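Choline kinase (Cryptosporidium parvum, PDB 3MES) probably transfers phosphate from ATP to choline, and perhaps to ethanolamine, in a reaction that depends on metal ions. Local coordinates at residues Y256-F260 against I355-V360; D268-N272 against E304-C310; W371-I376 against F389-A395. One frame throughout, in Å; residues are numbered along the deposited sequence.

Contact 1: Y256-F260 against I355-V360; sequences YSPAF and IMTKAV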
loop_
_atom_site.group_PDB
_atom_site.type_symbol
_atom_site.label_atom_id
_atom_site.label_comp_id
_atom_site.label_asym_id
_atom_site.label_seq_id
_atom_site.Cartn_x
_atom_site.Cartn_y
_atom_site.Cartn_z
ATOM N N TYR B 256 3.286 -16.548 -23.350
ATOM C CA TYR B 256 1.871 -16.300 -23.615
ATOM C C TYR B 256 1.176 -15.526 -22.501
ATOM O O TYR B 256 0.175 -14.852 -22.742
ATOM C CB TYR B 256 1.138 -17.616 -23.871
ATOM C CG TYR B 256 1.483 -18.247 -25.198
ATOM C CD1 TYR B 256 0.770 -17.925 -26.346
ATOM C CD2 TYR B 256 2.523 -19.161 -25.305
ATOM C CE1 TYR B 256 1.082 -18.498 -27.562
ATOM C CE2 TYR B 256 2.843 -19.740 -26.518
ATOM C CZ TYR B 256 2.117 -19.402 -27.642
ATOM O OH TYR B 256 2.428 -19.972 -28.855
ATOM N N SER B 257 1.706 -15.624 -21.285
ATOM C CA SER B 257 1.110 -14.953 -20.134
ATOM C C SER B 257 2.017 -15.037 -18.913
ATOM O O SER B 257 2.534 -16.108 -18.591
ATOM C CB SER B 257 -0.254 -15.564 -19.807
ATOM O OG SER B 257 -0.776 -15.029 -18.601
ATOM N N PRO B 258 2.221 -13.900 -18.231
ATOM C CA PRO B 258 3.038 -13.882 -17.019
ATOM C C PRO B 258 2.436 -14.759 -15.922
ATOM O O PRO B 258 3.002 -14.868 -14.837
ATOM C CB PRO B 258 3.023 -12.407 -16.608
ATOM C CG PRO B 258 2.735 -11.663 -17.877
ATOM C CD PRO B 258 1.796 -12.550 -18.636
ATOM N N ALA B 259 1.294 -15.379 -16.206
ATOM C CA ALA B 259 0.708 -16.338 -15.278
ATOM C C ALA B 259 1.637 -17.540 -15.124
ATOM O O ALA B 259 1.706 -18.160 -14.062
ATOM C CB ALA B 259 -0.659 -16.784 -15.765
ATOM N N PHE B 260 2.353 -17.861 -16.196
ATOM C CA PHE B 260 3.260 -19.002 -16.191
ATOM C C PHE B 260 4.698 -18.537 -15.982
ATOM O O PHE B 260 5.656 -19.258 -16.257
ATOM C CB PHE B 260 3.108 -19.811 -17.480
ATOM C CG PHE B 260 1.722 -20.365 -17.680
ATOM C CD1 PHE B 260 1.341 -21.552 -17.077
ATOM C CD2 PHE B 260 0.798 -19.694 -18.460
ATOM C CE1 PHE B 260 0.068 -22.062 -17.257
ATOM C CE2 PHE B 260 -0.475 -20.198 -18.645
ATOM C CZ PHE B 260 -0.840 -21.384 -18.041
ATOM N N ILE B 355 -5.997 -11.827 -20.548
ATOM C CA ILE B 355 -5.435 -13.162 -20.726
ATOM C C ILE B 355 -4.980 -13.780 -19.405
ATOM O O ILE B 355 -5.315 -14.926 -19.098
ATOM C CB ILE B 355 -4.250 -13.150 -21.705
ATOM C CG1 ILE B 355 -4.740 -12.912 -23.133
ATOM C CG2 ILE B 355 -3.484 -14.460 -21.629
ATOM C CD1 ILE B 355 -3.637 -12.956 -24.166
ATOM N N MET B 356 -4.215 -13.020 -18.629
ATOM C CA MET B 356 -3.654 -13.533 -17.386
ATOM C C MET B 356 -4.739 -13.855 -16.367
ATOM O O MET B 356 -4.631 -14.822 -15.615
ATOM C CB MET B 356 -2.643 -12.550 -16.790
ATOM C CG MET B 356 -2.057 -13.014 -15.468
ATOM S SD MET B 356 -0.683 -11.999 -14.896
ATOM C CE MET B 356 -0.249 -12.844 -13.377
ATOM N N THR B 357 -5.786 -13.039 -16.344
ATOM C CA THR B 357 -6.877 -13.252 -15.404
ATOM C C THR B 357 -7.524 -14.621 -15.599
ATOM O O THR B 357 -7.786 -15.336 -14.634
ATOM C CB THR B 357 -7.947 -12.159 -15.523
ATOM O OG1 THR B 357 -7.344 -10.878 -15.309
ATOM C CG2 THR B 357 -9.041 -12.377 -14.490
ATOM N N LYS B 358 -7.779 -14.985 -16.852
ATOM C CA LYS B 358 -8.418 -16.263 -17.145
ATOM C C LYS B 358 -7.436 -17.421 -16.984
ATOM O O LYS B 358 -7.823 -18.530 -16.618
ATOM C CB LYS B 358 -9.045 -16.251 -18.544
ATOM C CG LYS B 358 -8.047 -16.108 -19.677
ATOM C CD LYS B 358 -8.667 -15.420 -20.892
ATOM C CE LYS B 358 -9.754 -16.269 -21.532
ATOM N NZ LYS B 358 -10.172 -15.712 -22.853
ATOM N N ALA B 359 -6.163 -17.154 -17.251
ATOM C CA ALA B 359 -5.119 -18.155 -17.063
ATOM C C ALA B 359 -4.945 -18.481 -15.582
ATOM O O ALA B 359 -4.778 -19.643 -15.209
ATOM C CB ALA B 359 -3.803 -17.675 -17.662
ATOM N N VAL B 360 -4.989 -17.450 -14.743
ATOM C CA VAL B 360 -4.833 -17.624 -13.302
ATOM C C VAL B 360 -5.934 -18.506 -12.724
ATOM O O VAL B 360 -5.736 -19.174 -11.709
ATOM C CB VAL B 360 -4.844 -16.269 -12.564
ATOM C CG1 VAL B 360 -4.999 -16.484 -11.070
ATOM C CG2 VAL B 360 -3.581 -15.488 -12.866
#

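Contact 2: D268-N272 against E304-C310; sequences DLQEN and EYIYDYC. With MG (magnesium ion), chain M; PT3 (N-propyl-tartramic acid), chain L; DME (decamethonium ion), chain K.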
loop_
_atom_site.group_PDB
_atom_site.type_symbol
_atom_site.label_atom_id
_atom_site.label_comp_id
_atom_site.label_asym_id
_atom_site.label_seq_id
_atom_site.Cartn_x
_atom_site.Cartn_y
_atom_site.Cartn_z
ATOM N N ASP B 268 1.149 -19.422 0.460
ATOM C CA ASP B 268 0.204 -19.599 1.555
ATOM C C ASP B 268 -0.275 -18.243 2.038
ATOM O O ASP B 268 -0.517 -18.046 3.232
ATOM C CB ASP B 268 0.864 -20.357 2.712
ATOM C CG ASP B 268 -0.103 -20.660 3.846
ATOM O OD1 ASP B 268 -1.308 -20.851 3.576
ATOM O OD2 ASP B 268 0.347 -20.720 5.011
ATOM N N LEU B 269 -0.404 -17.303 1.110
ATOM C CA LEU B 269 -0.755 -15.938 1.472
ATOM C C LEU B 269 -2.236 -15.817 1.804
ATOM O O LEU B 269 -3.017 -15.279 1.022
ATOM C CB LEU B 269 -0.367 -14.960 0.361
ATOM C CG LEU B 269 -0.307 -13.487 0.775
ATOM C CD1 LEU B 269 0.628 -13.299 1.964
ATOM C CD2 LEU B 269 0.123 -12.611 -0.391
ATOM N N GLN B 270 -2.610 -16.329 2.972
ATOM C CA GLN B 270 -3.981 -16.232 3.468
ATOM C C GLN B 270 -4.118 -15.042 4.424
ATOM O O GLN B 270 -3.116 -14.463 4.843
ATOM C CB GLN B 270 -4.407 -17.559 4.115
ATOM C CG GLN B 270 -5.314 -17.443 5.327
ATOM C CD GLN B 270 -4.629 -17.887 6.607
ATOM O OE1 GLN B 270 -3.561 -18.495 6.572
ATOM N NE2 GLN B 270 -5.247 -17.595 7.742
ATOM N N GLU B 271 -5.351 -14.670 4.753
ATOM C CA GLU B 271 -5.594 -13.432 5.497
ATOM C C GLU B 271 -4.869 -13.361 6.844
ATOM O O GLU B 271 -4.419 -12.293 7.260
ATOM C CB GLU B 271 -7.095 -13.178 5.679
ATOM C CG GLU B 271 -7.824 -14.223 6.510
ATOM C CD GLU B 271 -8.179 -15.458 5.709
ATOM O OE1 GLU B 271 -8.750 -16.400 6.295
ATOM O OE2 GLU B 271 -7.888 -15.486 4.494
ATOM N N ASN B 272 -4.758 -14.494 7.524
ATOM C CA ASN B 272 -4.075 -14.530 8.815
ATOM C C ASN B 272 -2.564 -14.354 8.692
ATOM O O ASN B 272 -1.868 -14.177 9.692
ATOM C CB ASN B 272 -4.417 -15.813 9.571
ATOM C CG ASN B 272 -5.855 -15.837 10.044
ATOM O OD1 ASN B 272 -6.289 -14.957 10.785
ATOM N ND2 ASN B 272 -6.607 -16.847 9.613
ATOM N N GLU B 304 -8.526 -18.092 -0.867
ATOM C CA GLU B 304 -8.684 -17.853 0.564
ATOM C C GLU B 304 -9.852 -16.915 0.837
ATOM O O GLU B 304 -10.295 -16.774 1.978
ATOM C CB GLU B 304 -7.394 -17.298 1.169
ATOM C CG GLU B 304 -6.290 -18.330 1.310
ATOM C CD GLU B 304 -6.630 -19.405 2.325
ATOM O OE1 GLU B 304 -7.630 -19.237 3.056
ATOM O OE2 GLU B 304 -5.898 -20.414 2.393
ATOM N N TYR B 305 -10.349 -16.274 -0.212
ATOM C CA TYR B 305 -11.546 -15.454 -0.093
ATOM C C TYR B 305 -12.697 -16.309 0.423
ATOM O O TYR B 305 -13.636 -15.802 1.036
ATOM C CB TYR B 305 -11.915 -14.835 -1.444
ATOM C CG TYR B 305 -11.191 -13.541 -1.748
ATOM C CD1 TYR B 305 -11.876 -12.334 -1.791
ATOM C CD2 TYR B 305 -9.824 -13.527 -1.984
ATOM C CE1 TYR B 305 -11.221 -11.150 -2.066
ATOM C CE2 TYR B 305 -9.160 -12.348 -2.259
ATOM C CZ TYR B 305 -9.862 -11.164 -2.299
ATOM O OH TYR B 305 -9.201 -9.987 -2.570
ATOM N N ILE B 306 -12.601 -17.612 0.182
ATOM C CA ILE B 306 -13.679 -18.547 0.490
ATOM C C ILE B 306 -13.601 -19.127 1.902
ATOM O O ILE B 306 -14.617 -19.527 2.469
ATOM C CB ILE B 306 -13.689 -19.719 -0.509
ATOM C CG1 ILE B 306 -13.903 -19.204 -1.937
ATOM C CG2 ILE B 306 -14.751 -20.738 -0.126
ATOM C CD1 ILE B 306 -13.592 -20.233 -3.016
ATOM N N TYR B 307 -12.399 -19.171 2.469
ATOM C CA TYR B 307 -12.199 -19.877 3.734
ATOM C C TYR B 307 -11.902 -18.964 4.919
ATOM O O TYR B 307 -10.921 -18.221 4.927
ATOM C CB TYR B 307 -11.126 -20.956 3.570
ATOM C CG TYR B 307 -11.375 -21.796 2.343
ATOM C CD1 TYR B 307 -12.387 -22.747 2.325
ATOM C CD2 TYR B 307 -10.630 -21.612 1.187
ATOM C CE1 TYR B 307 -12.634 -23.505 1.197
ATOM C CE2 TYR B 307 -10.873 -22.366 0.054
ATOM C CZ TYR B 307 -11.876 -23.309 0.065
ATOM O OH TYR B 307 -12.121 -24.062 -1.061
ATOM N N ASP B 308 -12.775 -19.033 5.916
ATOM C CA ASP B 308 -12.636 -18.260 7.139
ATOM C C ASP B 308 -12.253 -19.206 8.268
ATOM O O ASP B 308 -13.040 -20.067 8.653
ATOM C CB ASP B 308 -13.956 -17.561 7.461
ATOM C CG ASP B 308 -13.826 -16.538 8.572
ATOM O OD1 ASP B 308 -12.686 -16.177 8.932
ATOM O OD2 ASP B 308 -14.872 -16.091 9.084
ATOM N N TYR B 309 -11.039 -19.050 8.790
ATOM C CA TYR B 309 -10.541 -19.925 9.848
ATOM C C TYR B 309 -10.733 -19.313 11.232
ATOM O O TYR B 309 -10.062 -19.699 12.187
ATOM C CB TYR B 309 -9.063 -20.263 9.619
ATOM C CG TYR B 309 -8.742 -20.610 8.182
ATOM C CD1 TYR B 309 -9.216 -21.781 7.608
ATOM C CD2 TYR B 309 -7.973 -19.761 7.399
ATOM C CE1 TYR B 309 -8.930 -22.098 6.294
ATOM C CE2 TYR B 309 -7.681 -20.069 6.089
ATOM C CZ TYR B 309 -8.162 -21.238 5.539
ATOM O OH TYR B 309 -7.874 -21.545 4.229
ATOM N N CYS B 310 -11.652 -18.358 11.334
ATOM C CA CYS B 310 -11.970 -17.738 12.617
ATOM C C CYS B 310 -13.327 -18.200 13.132
ATOM O O CYS B 310 -14.222 -17.390 13.362
ATOM C CB CYS B 310 -11.945 -16.215 12.505
ATOM S SG CYS B 310 -10.295 -15.505 12.372
HETATM MG MG MG M . -9.086 -17.434 3.869
HETATM O O1 PT3 L . 1.523 -21.681 8.863
HETATM O O11 PT3 L . 1.599 -23.777 9.632
HETATM C C1 PT3 L . 1.002 -22.724 9.315
HETATM C C2 PT3 L . -0.516 -22.709 9.471
HETATM O O2 PT3 L . -0.977 -23.921 10.074
HETATM C C3 PT3 L . -1.123 -22.549 8.081
HETATM O O3 PT3 L . -1.986 -23.650 7.788
HETATM C C4 PT3 L . -1.903 -21.244 8.069
HETATM O O41 PT3 L . -1.951 -20.549 7.057
HETATM N N4 PT3 L . -2.471 -20.933 9.232
HETATM C C41 PT3 L . -3.250 -19.699 9.416
HETATM C C42 PT3 L . -4.108 -19.811 10.678
HETATM C C43 PT3 L . -5.593 -19.672 10.342
HETATM N N1 DME K . -6.802 -19.124 14.409
HETATM C C2 DME K . -6.556 -20.541 14.725
HETATM C C3 DME K . -5.707 -21.179 13.621
HETATM C C4 DME K . -5.755 -22.709 13.705
HETATM C C5 DME K . -4.858 -23.360 12.645
HETATM C C6 DME K . -5.422 -23.158 11.233
HETATM C C7 DME K . -5.815 -24.494 10.593
HETATM C C8 DME K . -5.037 -24.738 9.298
HETATM C C9 DME K . -5.813 -24.253 8.072
HETATM C C10 DME K . -4.880 -23.559 7.075
HETATM C C11 DME K . -5.329 -23.813 5.636
HETATM N N12 DME K . -4.368 -23.215 4.695
HETATM C C13 DME K . -8.161 -18.748 14.831
HETATM C C14 DME K . -5.819 -18.293 15.124
HETATM C C15 DME K . -6.669 -18.913 12.958
HETATM C C16 DME K . -4.233 -21.775 4.959
HETATM C C17 DME K . -3.060 -23.865 4.859
HETATM C C18 DME K . -4.859 -23.407 3.319
HETATM O O HOH W 1 -2.980 -20.473 1.835
#

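Contact 3: W371-I376 against F389-A395; sequences WGLWSI and FDFTEYA. With DME (decamethonium ion), chain K.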
loop_
_atom_site.group_PDB
_atom_site.type_symbol
_atom_site.label_atom_id
_atom_site.label_comp_id
_atom_site.label_asym_id
_atom_site.label_seq_id
_atom_site.Cartn_x
_atom_site.Cartn_y
_atom_site.Cartn_z
ATOM N N TRP B 371 -3.915 -28.102 -0.718
ATOM C CA TRP B 371 -4.298 -27.952 0.677
ATOM C C TRP B 371 -5.228 -29.067 1.140
ATOM O O TRP B 371 -5.343 -29.334 2.339
ATOM C CB TRP B 371 -4.902 -26.572 0.921
ATOM C CG TRP B 371 -3.899 -25.482 0.724
ATOM C CD1 TRP B 371 -3.938 -24.485 -0.208
ATOM C CD2 TRP B 371 -2.687 -25.293 1.465
ATOM N NE1 TRP B 371 -2.833 -23.681 -0.082
ATOM C CE2 TRP B 371 -2.049 -24.155 0.938
ATOM C CE3 TRP B 371 -2.084 -25.972 2.528
ATOM C CZ2 TRP B 371 -0.835 -23.681 1.434
ATOM C CZ3 TRP B 371 -0.878 -25.500 3.021
ATOM C CH2 TRP B 371 -0.268 -24.365 2.473
ATOM N N GLY B 372 -5.881 -29.723 0.184
ATOM C CA GLY B 372 -6.666 -30.911 0.486
ATOM C C GLY B 372 -5.767 -32.042 0.958
ATOM O O GLY B 372 -5.922 -32.553 2.067
ATOM N N LEU B 373 -4.819 -32.433 0.112
ATOM C CA LEU B 373 -3.869 -33.477 0.469
ATOM C C LEU B 373 -3.093 -33.087 1.722
ATOM O O LEU B 373 -2.833 -33.922 2.589
ATOM C CB LEU B 373 -2.901 -33.737 -0.685
ATOM C CG LEU B 373 -3.522 -34.108 -2.030
ATOM C CD1 LEU B 373 -2.437 -34.292 -3.084
ATOM C CD2 LEU B 373 -4.379 -35.361 -1.901
ATOM N N TRP B 374 -2.722 -31.814 1.807
ATOM C CA TRP B 374 -2.008 -31.285 2.965
ATOM C C TRP B 374 -2.812 -31.493 4.242
ATOM O O TRP B 374 -2.274 -31.907 5.271
ATOM C CB TRP B 374 -1.724 -29.794 2.766
ATOM C CG TRP B 374 -1.179 -29.098 3.978
ATOM C CD1 TRP B 374 0.135 -28.948 4.316
ATOM C CD2 TRP B 374 -1.934 -28.439 5.004
ATOM N NE1 TRP B 374 0.246 -28.242 5.490
ATOM C CE2 TRP B 374 -1.010 -27.917 5.932
ATOM C CE3 TRP B 374 -3.299 -28.241 5.227
ATOM C CZ2 TRP B 374 -1.408 -27.214 7.067
ATOM C CZ3 TRP B 374 -3.693 -27.544 6.355
ATOM C CH2 TRP B 374 -2.751 -27.037 7.260
ATOM N N SER B 375 -4.104 -31.202 4.166
ATOM C CA SER B 375 -4.988 -31.318 5.315
ATOM C C SER B 375 -5.038 -32.758 5.818
ATOM O O SER B 375 -5.211 -33.003 7.010
ATOM C CB SER B 375 -6.391 -30.828 4.949
ATOM O OG SER B 375 -7.102 -30.411 6.100
ATOM N N ILE B 376 -4.881 -33.708 4.902
ATOM C CA ILE B 376 -4.865 -35.125 5.261
ATOM C C ILE B 376 -3.486 -35.558 5.753
ATOM O O ILE B 376 -3.368 -36.295 6.729
ATOM C CB ILE B 376 -5.254 -36.015 4.070
ATOM C CG1 ILE B 376 -6.610 -35.595 3.502
ATOM C CG2 ILE B 376 -5.281 -37.478 4.489
ATOM C CD1 ILE B 376 -7.079 -36.463 2.354
ATOM N N PHE B 389 -9.195 -27.907 15.061
ATOM C CA PHE B 389 -9.403 -27.836 13.619
ATOM C C PHE B 389 -9.763 -29.193 13.026
ATOM O O PHE B 389 -9.088 -30.190 13.277
ATOM C CB PHE B 389 -8.178 -27.254 12.907
ATOM C CG PHE B 389 -8.435 -26.886 11.471
ATOM C CD1 PHE B 389 -9.089 -25.707 11.152
ATOM C CD2 PHE B 389 -8.031 -27.721 10.443
ATOM C CE1 PHE B 389 -9.332 -25.366 9.832
ATOM C CE2 PHE B 389 -8.273 -27.384 9.121
ATOM C CZ PHE B 389 -8.924 -26.206 8.816
ATOM N N ASP B 390 -10.832 -29.225 12.235
ATOM C CA ASP B 390 -11.276 -30.460 11.604
ATOM C C ASP B 390 -10.610 -30.642 10.243
ATOM O O ASP B 390 -11.184 -30.303 9.206
ATOM C CB ASP B 390 -12.798 -30.474 11.462
ATOM C CG ASP B 390 -13.336 -31.848 11.131
ATOM O OD1 ASP B 390 -12.655 -32.590 10.394
ATOM O OD2 ASP B 390 -14.439 -32.186 11.609
ATOM N N PHE B 391 -9.395 -31.182 10.260
ATOM C CA PHE B 391 -8.594 -31.332 9.050
ATOM C C PHE B 391 -9.250 -32.219 7.994
ATOM O O PHE B 391 -9.087 -31.983 6.798
ATOM C CB PHE B 391 -7.201 -31.864 9.394
ATOM C CG PHE B 391 -6.387 -30.925 10.240
ATOM C CD1 PHE B 391 -5.628 -29.925 9.654
ATOM C CD2 PHE B 391 -6.384 -31.040 11.623
ATOM C CE1 PHE B 391 -4.880 -29.058 10.428
ATOM C CE2 PHE B 391 -5.638 -30.176 12.402
ATOM C CZ PHE B 391 -4.886 -29.184 11.804
ATOM N N THR B 392 -9.980 -33.239 8.434
ATOM C CA THR B 392 -10.641 -34.153 7.502
ATOM C C THR B 392 -11.802 -33.473 6.785
ATOM O O THR B 392 -11.959 -33.606 5.570
ATOM C CB THR B 392 -11.168 -35.417 8.207
ATOM O OG1 THR B 392 -10.083 -36.107 8.840
ATOM C CG2 THR B 392 -11.823 -36.344 7.202
ATOM N N GLU B 393 -12.616 -32.744 7.540
ATOM C CA GLU B 393 -13.747 -32.036 6.957
ATOM C C GLU B 393 -13.261 -30.930 6.029
ATOM O O GLU B 393 -13.889 -30.647 5.006
ATOM C CB GLU B 393 -14.647 -31.454 8.049
ATOM C CG GLU B 393 -15.952 -30.873 7.523
ATOM C CD GLU B 393 -16.757 -31.884 6.730
ATOM O OE1 GLU B 393 -16.645 -33.095 7.021
ATOM O OE2 GLU B 393 -17.500 -31.470 5.815
ATOM N N TYR B 394 -12.141 -30.306 6.384
ATOM C CA TYR B 394 -11.583 -29.239 5.561
ATOM C C TYR B 394 -11.070 -29.779 4.233
ATOM O O TYR B 394 -11.207 -29.131 3.197
ATOM C CB TYR B 394 -10.461 -28.497 6.292
ATOM C CG TYR B 394 -9.830 -27.408 5.454
ATOM C CD1 TYR B 394 -10.519 -26.237 5.172
ATOM C CD2 TYR B 394 -8.550 -27.555 4.938
ATOM C CE1 TYR B 394 -9.953 -25.242 4.402
ATOM C CE2 TYR B 394 -7.974 -26.563 4.169
ATOM C CZ TYR B 394 -8.680 -25.409 3.905
ATOM O OH TYR B 394 -8.112 -24.416 3.142
ATOM N N ALA B 395 -10.477 -30.967 4.273
ATOM C CA ALA B 395 -9.989 -31.617 3.065
ATOM C C ALA B 395 -11.157 -31.961 2.146
ATOM O O ALA B 395 -11.105 -31.714 0.941
ATOM C CB ALA B 395 -9.197 -32.862 3.418
HETATM N N1 DME K . -6.802 -19.124 14.409
HETATM C C2 DME K . -6.556 -20.541 14.725
HETATM C C3 DME K . -5.707 -21.179 13.621
HETATM C C4 DME K . -5.755 -22.709 13.705
HETATM C C5 DME K . -4.858 -23.360 12.645
HETATM C C6 DME K . -5.422 -23.158 11.233
HETATM C C7 DME K . -5.815 -24.494 10.593
HETATM C C8 DME K . -5.037 -24.738 9.298
HETATM C C9 DME K . -5.813 -24.253 8.072
HETATM C C10 DME K . -4.880 -23.559 7.075
HETATM C C11 DME K . -5.329 -23.813 5.636
HETATM N N12 DME K . -4.368 -23.215 4.695
HETATM C C13 DME K . -8.161 -18.748 14.831
HETATM C C14 DME K . -5.819 -18.293 15.124
HETATM C C15 DME K . -6.669 -18.913 12.958
HETATM C C16 DME K . -4.233 -21.775 4.959
HETATM C C17 DME K . -3.060 -23.865 4.859
HETATM C C18 DME K . -4.859 -23.407 3.319
#

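Contact 1: Y256-F260 against I355-V360
A259 turns its methyl straight at the flank of helix 351-362, where it settles among three side chains: its CB lies 3.8 Å from CB of A359 and 4.0 Å from CG of M356, with V360 a little farther off. Two alanines facing each other keep the short 3-10 turn close to the helix. M356 runs alongside this turn with its chain fully extended. CG stands anti to the backbone nitrogen (chi1 178°), which sends the sulfur past the proline, SD being 4.1 Å from CB of P258. On the outer flank, I355 lays its CG2 branch against the start of the loop, 3.9 Å from CB of S257, while the F260 ring reaches the A359 methyl obliquely from the far end.

S257 points its hydroxyl at the helix, yet OG meets only carbon there, 3.5 Å from CA of M356. I298 of helix 294-303 also packs on M356 and V360, and L421 near the C terminus covers F260.

No hydrogen bond crosses between the segments. The loop leading into strand 262-265 is thus joined to the helical part of the lobe by apolar shape matching of A259 with A359, M356 and V360.

Contact 2: D268-N272 against E304-C310
E271 and E304 reach from the two segments to one magnesium ion. E271 binds chiefly through OE2, 2.4 Å from the metal, with OE1 more distant; E304 grips it twice, through its backbone O at 2.3 Å and through OE1 at 2.5 Å. The carbonyl O of Y307 adds another oxygen at 2.3 Å. Carboxylates suit this place: the ion probably offsets their like charges and may allow two acceptors, E271 OE1 and Y307 O, to lie close.

Bending at chi2 (-67°) folds E304 back, so that one side chain and its own carbonyl serve the same ion. Its OE1 also accepts from the hydroxyl of Y309, 2.6 Å from OH, on the syn lone pair. The Y309 ring stands with its edge toward the CG of Q270 and the amide of N272, one face under the decamethonium chain and the other over the carbonyl of Y307. E304 OE2 takes a water and lies 3.3 Å from DME C18. D268, Q270, N272 and Y309 line the n-propyl-tartramic acid, D268 OD2 being 3.1 Å from PT3 O41, and N272 also touches ADP.

Farther out, the hydroxyl of Y394 probably hydrogen-bonds to that of Y309, T159 holds D308, and H266 meets the backbone N of D268.

From H266 to N273 the sequence matches Brenner's HxDxxxxN motif, consistent with the catalytic loop of this family. Acidic groups here face magnesium and a quaternary ammonium, the latter consistent with a choline site whose positive head would be held by charge and not by hydrogen bonds.

Contact 3: W371-I376 against F389-A395
W374 and F391 meet on the wall of an aromatic pocket, CH2 of the tryptophan lying 4.3 Å from CE1 of the phenylalanine and near the plane of its ring. One face of W374 carries the rim of W371 and methyl C17 of the decamethonium. W371 in turn offers a face to that ammonium group, with C18 3.4 Å above its plane. F389 lies flat beneath the linker, DME C7 standing over its centre at 3.5 Å, and its CD2 comes over the centre of the F391 ring. Y394 shows its edge to S375, and its hydroxyl, which R398 holds, reaches C18.

Behind the rings, the two antiparallel helices approach to 8.2 Å at an angle of 162°. G372 and A395 permit this closeness, their bulk being so small that the A395 methyl rests 3.6 Å from the carbonyl O of G372. S375 fills the centre. Its OG, swung to the far side from the backbone nitrogen (chi1 -156°), donates to O of F391 at 2.6 Å, an oxygen that also takes the helical bond from A395 N. D390 caps the second helix by accepting from E393 N.

Tryptophan faces suit a quaternary ammonium, which can give no classical hydrogen bond: the methyls, which share the positive charge, lie over the indole faces, consistent with cation-pi attraction. Small residues and the buried serine bond hold together the helices carrying W371, W374, F391 and Y394, with F389 just before the second.

How the contacts relate
From the N terminus, the chain first reaches 256-260, the loop between helix 247-254 and strand 262-265, and contact 1 closes a long loop when helix 351-362 returns to it. Contact 2 is nested inside that loop, joining the turn after strand 262-265 to the segment that follows helix 294-303. Contact 3 comes later in series, closing a short connection between helix 364-376, which directly follows the helix of contact 1, and helix 391-411. Contacts 2 and 3 touch, through the Y309 and Y394 hydroxyls and D268 against W371, and together line the decamethonium pocket. Contact 1 lies apart, its centre about 23 Å from that of contact 2.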